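Local coordinates for protein putative epimerase (PDB 4LW8) that probably acts as an NAD(P)-dependent epimerase of the short-chain dehydrogenase type in the biosynthesis of lipopolysaccharide O-antigen, at residues A[32-35]-A[36-40]; A[103-106]-A[107-111]; A[162-165]-A[166-169]; A[309-312]-A[313-316]. One frame throughout, in Å; residues are numbered along the deposited sequence.

How the contacts relate
The four contacts show how successive turns within single helices build the outer layers of a Rossmann-type fold. From the N terminus they follow in series, 32-40, 103-111, 162-169 and 309-316; each spans consecutive turns of one helix, so none closes a long loop and none nests in or crosses another. Contact 1 lies in the first beta-alpha-beta unit, and the hydroxyl of its Y33 packs against the indole of W314 in contact 4 (OH to CH2, 3.2 Å), tying that unit to the C-terminal helix. Contacts 2 and 3, with centres about 10 Å apart, belong to two adjoining helices that also meet the second subunit. Contacts 1 and 3 lie on opposite sides of the chain's centre.

Contact 1: A[32-35]-A[36-40]; sequences RYMA and ERLQA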
# COMPACT_ATOMS: atom_id res chain seq x y z
N ARG A 32 6.65 -15.69 -21.14
CA ARG A 32 7.17 -16.48 -22.26
C ARG A 32 8.69 -16.42 -22.33
O ARG A 32 9.34 -17.43 -22.60
CB ARG A 32 6.56 -16.00 -23.58
CG ARG A 32 7.19 -16.67 -24.79
CD ARG A 32 6.35 -16.52 -26.03
NE ARG A 32 6.39 -15.16 -26.56
CZ ARG A 32 6.29 -14.84 -27.84
NH1 ARG A 32 6.16 -15.80 -28.76
NH2 ARG A 32 6.33 -13.57 -28.22
N TYR A 33 9.24 -15.23 -22.14
CA TYR A 33 10.68 -15.04 -22.10
C TYR A 33 11.32 -15.55 -20.79
O TYR A 33 12.44 -16.06 -20.81
CB TYR A 33 10.99 -13.57 -22.33
CG TYR A 33 10.58 -13.15 -23.72
CD1 TYR A 33 11.40 -13.40 -24.82
CD2 TYR A 33 9.35 -12.55 -23.95
CE1 TYR A 33 11.02 -13.03 -26.09
CE2 TYR A 33 8.96 -12.17 -25.22
CZ TYR A 33 9.80 -12.42 -26.29
OH TYR A 33 9.43 -12.07 -27.56
N MET A 34 10.62 -15.42 -19.66
CA MET A 34 11.14 -15.91 -18.39
C MET A 34 11.31 -17.43 -18.46
O MET A 34 12.27 -18.01 -17.93
CB MET A 34 10.21 -15.55 -17.23
CG MET A 34 10.85 -15.71 -15.85
SD MET A 34 12.18 -14.52 -15.59
CE MET A 34 13.58 -15.61 -15.30
N ALA A 35 10.37 -18.07 -19.14
CA ALA A 35 10.40 -19.51 -19.32
C ALA A 35 11.68 -19.95 -20.05
O ALA A 35 12.39 -20.84 -19.59
CB ALA A 35 9.16 -19.97 -20.06
N GLU A 36 11.98 -19.31 -21.17
CA GLU A 36 13.18 -19.64 -21.92
C GLU A 36 14.46 -19.44 -21.08
O GLU A 36 15.35 -20.29 -21.09
CB GLU A 36 13.26 -18.80 -23.20
CG GLU A 36 14.38 -19.21 -24.16
CD GLU A 36 15.75 -18.68 -23.74
OE1 GLU A 36 15.80 -17.62 -23.06
OE2 GLU A 36 16.77 -19.33 -24.09
N ARG A 37 14.54 -18.33 -20.36
CA ARG A 37 15.69 -18.08 -19.47
C ARG A 37 15.86 -19.20 -18.44
O ARG A 37 16.95 -19.75 -18.28
CB ARG A 37 15.54 -16.74 -18.76
CG ARG A 37 16.25 -15.58 -19.45
CD ARG A 37 15.56 -15.12 -20.75
NE ARG A 37 16.30 -13.99 -21.33
CZ ARG A 37 17.36 -14.13 -22.12
NH1 ARG A 37 17.79 -15.35 -22.45
NH2 ARG A 37 17.99 -13.06 -22.59
N LEU A 38 14.78 -19.54 -17.74
CA LEU A 38 14.82 -20.59 -16.72
C LEU A 38 15.14 -21.97 -17.30
O LEU A 38 15.91 -22.72 -16.72
CB LEU A 38 13.49 -20.65 -15.97
CG LEU A 38 13.25 -19.46 -15.02
CD1 LEU A 38 11.81 -19.43 -14.60
CD2 LEU A 38 14.16 -19.57 -13.79
N GLN A 39 14.52 -22.31 -18.43
CA GLN A 39 14.79 -23.58 -19.08
C GLN A 39 16.25 -23.72 -19.48
O GLN A 39 16.85 -24.78 -19.29
CB GLN A 39 13.89 -23.74 -20.32
CG GLN A 39 12.49 -24.22 -19.98
CD GLN A 39 11.54 -24.13 -21.15
OE1 GLN A 39 11.86 -23.54 -22.18
NE2 GLN A 39 10.37 -24.74 -21.01
N ALA A 40 16.83 -22.65 -20.01
CA ALA A 40 18.25 -22.65 -20.39
C ALA A 40 19.16 -22.73 -19.18
O ALA A 40 20.29 -23.20 -19.28
CB ALA A 40 18.59 -21.43 -21.23
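M34 and L38 illustrate apolar packing one helical turn apart: CE of M34 lies 3.9 Å from CG of L38, while further up the chain CG of M34 lies 4.0 Å from L38 CD1. The methionine reaches this place by folding back at chi2 (67°), and its methyl also meets R37 CB at 4.1 Å, the two side chains crossing at nearly a right angle. R37 in turn bends at chi2, carrying CD to 3.3 Å from the carbonyl O of Y33. That same oxygen accepts the backbone N-H of R37. Next door, the carbonyl O of A35 takes the N-H of Q39 at 2.8 Å, in an almost straight bond.

At its tip, R37 NH1 forms a salt bridge with E36 OE1 of 3.1 Å, a weak hydrogen bond at 133°; NH2 is held more firmly by the carbonyl of R228, on the neighbouring helix 227-240. Y234 of that helix covers M34, whereas L38 turns to A21, V23 and V45 on two parallel strands. A helix packed on the sheet in this way and connecting the parallel strands 20-24 and 44-49 is the first beta-alpha-beta crossover of the Rossmann fold.

Contact 2: A[103-106]-A[107-111]; sequences PSQT and YAVNI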
# COMPACT_ATOMS: atom_id res chain seq x y z
N PRO A 103 -10.82 -0.62 -9.64
CA PRO A 103 -9.69 -0.43 -8.72
C PRO A 103 -9.64 -1.58 -7.71
O PRO A 103 -8.56 -2.06 -7.37
CB PRO A 103 -10.00 0.90 -8.02
CG PRO A 103 -11.01 1.59 -8.89
CD PRO A 103 -11.78 0.50 -9.59
N SER A 104 -10.81 -2.02 -7.26
CA SER A 104 -10.90 -3.06 -6.25
C SER A 104 -10.22 -4.38 -6.67
O SER A 104 -9.62 -5.05 -5.83
CB SER A 104 -12.36 -3.33 -5.90
OG SER A 104 -12.99 -4.01 -6.96
N GLN A 105 -10.33 -4.75 -7.94
CA GLN A 105 -9.70 -5.97 -8.42
C GLN A 105 -8.18 -5.83 -8.54
O GLN A 105 -7.42 -6.78 -8.29
CB GLN A 105 -10.30 -6.39 -9.76
CG GLN A 105 -11.52 -7.29 -9.61
CD GLN A 105 -11.19 -8.57 -8.84
OE1 GLN A 105 -11.39 -8.66 -7.62
NE2 GLN A 105 -10.68 -9.58 -9.56
N THR A 106 -7.75 -4.63 -8.91
CA THR A 106 -6.34 -4.28 -8.99
C THR A 106 -5.67 -4.41 -7.63
O THR A 106 -4.62 -5.04 -7.51
CB THR A 106 -6.16 -2.84 -9.51
OG1 THR A 106 -6.63 -2.76 -10.86
CG2 THR A 106 -4.69 -2.44 -9.46
N TYR A 107 -6.29 -3.85 -6.59
CA TYR A 107 -5.73 -4.00 -5.24
C TYR A 107 -5.81 -5.46 -4.75
O TYR A 107 -4.82 -5.99 -4.22
CB TYR A 107 -6.44 -3.06 -4.26
CG TYR A 107 -6.05 -1.61 -4.48
CD1 TYR A 107 -4.76 -1.17 -4.18
CD2 TYR A 107 -6.96 -0.69 -5.00
CE1 TYR A 107 -4.38 0.16 -4.37
CE2 TYR A 107 -6.59 0.65 -5.20
CZ TYR A 107 -5.31 1.06 -4.87
OH TYR A 107 -4.95 2.36 -5.06
N ALA A 108 -6.94 -6.12 -4.96
CA ALA A 108 -7.11 -7.52 -4.54
C ALA A 108 -6.08 -8.45 -5.22
O ALA A 108 -5.33 -9.14 -4.53
CB ALA A 108 -8.53 -8.00 -4.84
N VAL A 109 -6.04 -8.43 -6.54
CA VAL A 109 -5.12 -9.31 -7.28
C VAL A 109 -3.65 -9.01 -6.91
O VAL A 109 -2.89 -9.93 -6.61
CB VAL A 109 -5.31 -9.18 -8.80
CG1 VAL A 109 -4.19 -9.90 -9.53
CG2 VAL A 109 -6.68 -9.72 -9.24
N ASN A 110 -3.25 -7.74 -6.91
CA ASN A 110 -1.83 -7.44 -6.68
C ASN A 110 -1.36 -7.55 -5.22
O ASN A 110 -0.19 -7.84 -4.99
CB ASN A 110 -1.49 -6.05 -7.24
CG ASN A 110 -1.71 -6.00 -8.75
OD1 ASN A 110 -1.75 -7.03 -9.40
ND2 ASN A 110 -1.87 -4.79 -9.31
N ILE A 111 -2.25 -7.30 -4.25
CA ILE A 111 -1.86 -7.45 -2.84
C ILE A 111 -2.21 -8.83 -2.30
O ILE A 111 -1.34 -9.55 -1.81
CB ILE A 111 -2.53 -6.40 -1.92
CG1 ILE A 111 -2.20 -4.98 -2.37
CG2 ILE A 111 -2.10 -6.61 -0.48
CD1 ILE A 111 -3.02 -3.93 -1.65
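The ring of Y107 reaches back to the preceding turn, where its CD2 lies 3.2 Å from the carbonyl O of P103, which meets the ring obliquely. A chi1 of -72° sets CG beside the tyrosine's own backbone N, and that N-H binds the same P103 oxygen at 3.0 Å. The proline ring adds a looser apolar touch through CB.

A second flat group, the amide of N110, lies alongside T106 and points the same way. Its CG is 3.3 Å from the T106 carbonyl O, and ND2 approaches T106 CG2 to 3.7 Å. Although ND2 is also near the T106 oxygen, the angle is poor, and this oxygen accepts the backbone N-H of N110 instead. The amide is fixed from outside the turn: ND2 donates to S163 OG and OD1 accepts from the N-H of R95, which settles its rotation. On the exposed side, the Q105 amide spreads over the next turn, with OE1 4.0 Å from A108 CB and NE2 4.0 Å from V109 CG2.

Seen in the fold, the inner face of helix 103-122 rests on helix 159-172, where Y107 packs on V162 and S163 and its hydroxyl is hydrogen-bonded to D159. P103, S104, Y107 and I111 meet the second subunit, placing this helix at the dimer interface, while V109 leans on the loop at L71.

Contact 3: A[162-165]-A[166-169]; sequences VSKL and AMEY
L165 lies alongside the ring of Y169, both side chains pointing the same way, with CG and CD1 of the leucine each 4.0 Å from the tyrosine's CE2. With leucine CG anti to the backbone N (chi1 -176°), the branch runs beside the ring of the next turn. The helix carries the YxxxK signature of the short-chain dehydrogenase/reductase family in Y160 and K164, and helices 103-122 and 159-172 of both subunits come together much as in the four-helix dimer interface of related epimerases. V162, L165, A166 and Y169 all reach the second subunit, A166 meeting its own copy there.

The other flank turns inward. E168 extends beyond CG, which lies 3.4 Å from the K164 carbonyl O, and its OE1 passes 4.0 Å from L165 CD1. Both carboxylate oxygens are held from outside the helix, OE1 by a salt bridge to R184 and OE2 by S135 OG, which would be expected to keep this buried carboxylate ionised. K164 NZ is bound to the carbonyl of A134, at the end of strand 130-134. Back at the aromatic pair, the L165 carbonyl O receives the Y169 N-H at 3.2 Å and also has the ring's CD2 beside it at 3.4 Å.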
# COMPACT_ATOMS: atom_id res chain seq x y z
N VAL A 162 0.11 2.20 -6.91
CA VAL A 162 -0.09 2.08 -5.46
C VAL A 162 -0.18 0.61 -5.05
O VAL A 162 0.42 0.19 -4.05
CB VAL A 162 -1.37 2.81 -4.99
CG1 VAL A 162 -1.64 2.53 -3.49
CG2 VAL A 162 -1.25 4.33 -5.25
N SER A 163 -0.91 -0.18 -5.83
CA SER A 163 -1.10 -1.60 -5.49
C SER A 163 0.22 -2.35 -5.58
O SER A 163 0.46 -3.28 -4.79
CB SER A 163 -2.18 -2.25 -6.40
OG SER A 163 -1.69 -2.63 -7.68
N LYS A 164 1.09 -1.96 -6.51
CA LYS A 164 2.42 -2.58 -6.62
C LYS A 164 3.30 -2.25 -5.41
O LYS A 164 3.99 -3.12 -4.87
CB LYS A 164 3.12 -2.15 -7.91
CG LYS A 164 2.61 -2.84 -9.18
CD LYS A 164 2.93 -4.34 -9.12
CE LYS A 164 2.83 -5.00 -10.47
NZ LYS A 164 3.14 -6.46 -10.35
N LEU A 165 3.25 -1.00 -4.98
CA LEU A 165 3.98 -0.58 -3.79
C LEU A 165 3.45 -1.31 -2.56
O LEU A 165 4.22 -1.78 -1.71
CB LEU A 165 3.86 0.94 -3.59
CG LEU A 165 4.67 1.51 -2.43
CD1 LEU A 165 6.14 1.21 -2.68
CD2 LEU A 165 4.43 3.03 -2.25
N ALA A 166 2.13 -1.40 -2.46
CA ALA A 166 1.49 -2.08 -1.34
C ALA A 166 1.89 -3.55 -1.34
O ALA A 166 2.12 -4.14 -0.28
CB ALA A 166 -0.02 -1.92 -1.40
N MET A 167 1.99 -4.14 -2.53
CA MET A 167 2.44 -5.52 -2.66
C MET A 167 3.83 -5.68 -2.03
O MET A 167 4.09 -6.65 -1.31
CB MET A 167 2.47 -5.96 -4.13
CG MET A 167 2.97 -7.40 -4.33
SD MET A 167 3.62 -7.75 -5.98
CE MET A 167 5.07 -6.69 -5.94
N GLU A 168 4.72 -4.72 -2.29
CA GLU A 168 6.07 -4.81 -1.74
C GLU A 168 6.01 -4.86 -0.22
O GLU A 168 6.67 -5.71 0.41
CB GLU A 168 6.96 -3.64 -2.18
CG GLU A 168 7.20 -3.49 -3.69
CD GLU A 168 8.17 -2.34 -4.00
OE1 GLU A 168 8.72 -1.76 -3.05
OE2 GLU A 168 8.36 -1.99 -5.19
N TYR A 169 5.22 -3.97 0.39
CA TYR A 169 5.16 -3.92 1.85
C TYR A 169 4.49 -5.18 2.40
O TYR A 169 4.94 -5.72 3.40
CB TYR A 169 4.43 -2.66 2.35
CG TYR A 169 5.28 -1.39 2.31
CD1 TYR A 169 6.31 -1.20 3.22
CD2 TYR A 169 5.06 -0.41 1.34
CE1 TYR A 169 7.08 -0.04 3.19
CE2 TYR A 169 5.84 0.72 1.29
CZ TYR A 169 6.84 0.90 2.21
OH TYR A 169 7.60 2.03 2.16

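Contact 4: A[309-312]-A[313-316]; sequences DETL and RWMV
Two torsions bring T311 and M315 side by side: threonine CG2 stands anti to its backbone N, and methionine CG turns anti to its carbonyl carbon (chi1 -63°), so that CG2 and SD meet at 4.0 Å, pointing the same way. M315 CG also lies 3.3 Å from the T311 carbonyl O, the acceptor of the M315 backbone N-H. W314 also approaches this oxygen. The helical backbone itself places its CB 3.2 Å from T311 O, and a chi1 of 174° then carries the indole to where the oxygen sits at its edge, near the ring plane, 3.9 Å from CE3.

Polar ends are joined through solvent. D309 and R313, one turn apart, are too distant for a direct salt bridge, OD1 lying 5.4 Å from NE, and a single water relays the interaction: it donates to D309 OD1 at 2.8 Å and accepts from R313 NE at 2.7 Å, lying in the plane of the guanidinium at its edge.

Beyond the turn, T311 OG1 is hydrogen-bonded to D226, and W314 makes a cation-pi contact with R228, the residue whose carbonyl also holds R37. L312, M315 and V316 pack on V203 of helix 198-207; L312 and V316 also reach helix 257-268, which the side chains of D309 and R313 border as well. Packing against two other helices in this manner is consistent with a helix that covers the C-terminal part of an extended short-chain dehydrogenase fold.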
# COMPACT_ATOMS: atom_id res chain seq x y z
N ASP A 309 17.32 0.10 -30.86
CA ASP A 309 17.01 0.01 -32.29
C ASP A 309 17.03 -1.46 -32.76
O ASP A 309 16.28 -1.85 -33.66
CB ASP A 309 17.97 0.87 -33.12
CG ASP A 309 19.33 0.25 -33.28
OD1 ASP A 309 19.59 -0.37 -34.34
OD2 ASP A 309 20.15 0.37 -32.34
N GLU A 310 17.87 -2.29 -32.14
CA GLU A 310 17.83 -3.73 -32.39
C GLU A 310 16.49 -4.32 -31.89
O GLU A 310 15.84 -5.09 -32.59
CB GLU A 310 18.99 -4.43 -31.69
CG GLU A 310 19.05 -5.93 -31.93
CD GLU A 310 20.27 -6.58 -31.30
OE1 GLU A 310 21.34 -5.93 -31.22
OE2 GLU A 310 20.16 -7.76 -30.88
N THR A 311 16.09 -3.95 -30.68
CA THR A 311 14.80 -4.36 -30.14
C THR A 311 13.66 -3.99 -31.08
O THR A 311 12.78 -4.81 -31.37
CB THR A 311 14.53 -3.70 -28.78
OG1 THR A 311 15.59 -4.02 -27.87
CG2 THR A 311 13.18 -4.15 -28.20
N LEU A 312 13.68 -2.76 -31.57
CA LEU A 312 12.60 -2.28 -32.42
C LEU A 312 12.60 -3.00 -33.77
O LEU A 312 11.54 -3.29 -34.32
CB LEU A 312 12.71 -0.76 -32.61
CG LEU A 312 12.40 0.10 -31.38
CD1 LEU A 312 12.83 1.56 -31.59
CD2 LEU A 312 10.93 0.03 -31.02
N ARG A 313 13.78 -3.29 -34.31
CA ARG A 313 13.86 -3.98 -35.60
C ARG A 313 13.33 -5.39 -35.44
O ARG A 313 12.61 -5.91 -36.30
CB ARG A 313 15.30 -4.00 -36.13
CG ARG A 313 15.39 -4.51 -37.57
CD ARG A 313 16.81 -4.48 -38.11
NE ARG A 313 17.31 -3.12 -38.33
CZ ARG A 313 17.04 -2.38 -39.41
NH1 ARG A 313 16.27 -2.86 -40.37
NH2 ARG A 313 17.55 -1.16 -39.52
N TRP A 314 13.70 -6.01 -34.33
CA TRP A 314 13.22 -7.32 -33.94
C TRP A 314 11.69 -7.36 -33.98
O TRP A 314 11.10 -8.25 -34.58
CB TRP A 314 13.75 -7.66 -32.55
CG TRP A 314 13.25 -8.92 -31.91
CD1 TRP A 314 13.18 -10.16 -32.48
CD2 TRP A 314 12.82 -9.07 -30.56
NE1 TRP A 314 12.70 -11.07 -31.56
CE2 TRP A 314 12.48 -10.43 -30.37
CE3 TRP A 314 12.67 -8.18 -29.48
CZ2 TRP A 314 11.99 -10.92 -29.16
CZ3 TRP A 314 12.20 -8.68 -28.27
CH2 TRP A 314 11.86 -10.03 -28.12
N MET A 315 11.07 -6.35 -33.37
CA MET A 315 9.60 -6.26 -33.30
C MET A 315 8.96 -5.97 -34.68
O MET A 315 7.94 -6.56 -35.03
CB MET A 315 9.19 -5.18 -32.28
CG MET A 315 9.64 -5.51 -30.84
SD MET A 315 9.52 -4.12 -29.69
CE MET A 315 7.76 -3.80 -29.68
N VAL A 316 9.55 -5.05 -35.44
CA VAL A 316 9.03 -4.74 -36.77
C VAL A 316 9.09 -5.98 -37.65
O VAL A 316 8.11 -6.33 -38.31
CB VAL A 316 9.81 -3.59 -37.45
CG1 VAL A 316 9.45 -3.52 -38.94
CG2 VAL A 316 9.51 -2.25 -36.77
O HOH W 1 18.58 -2.20 -36.17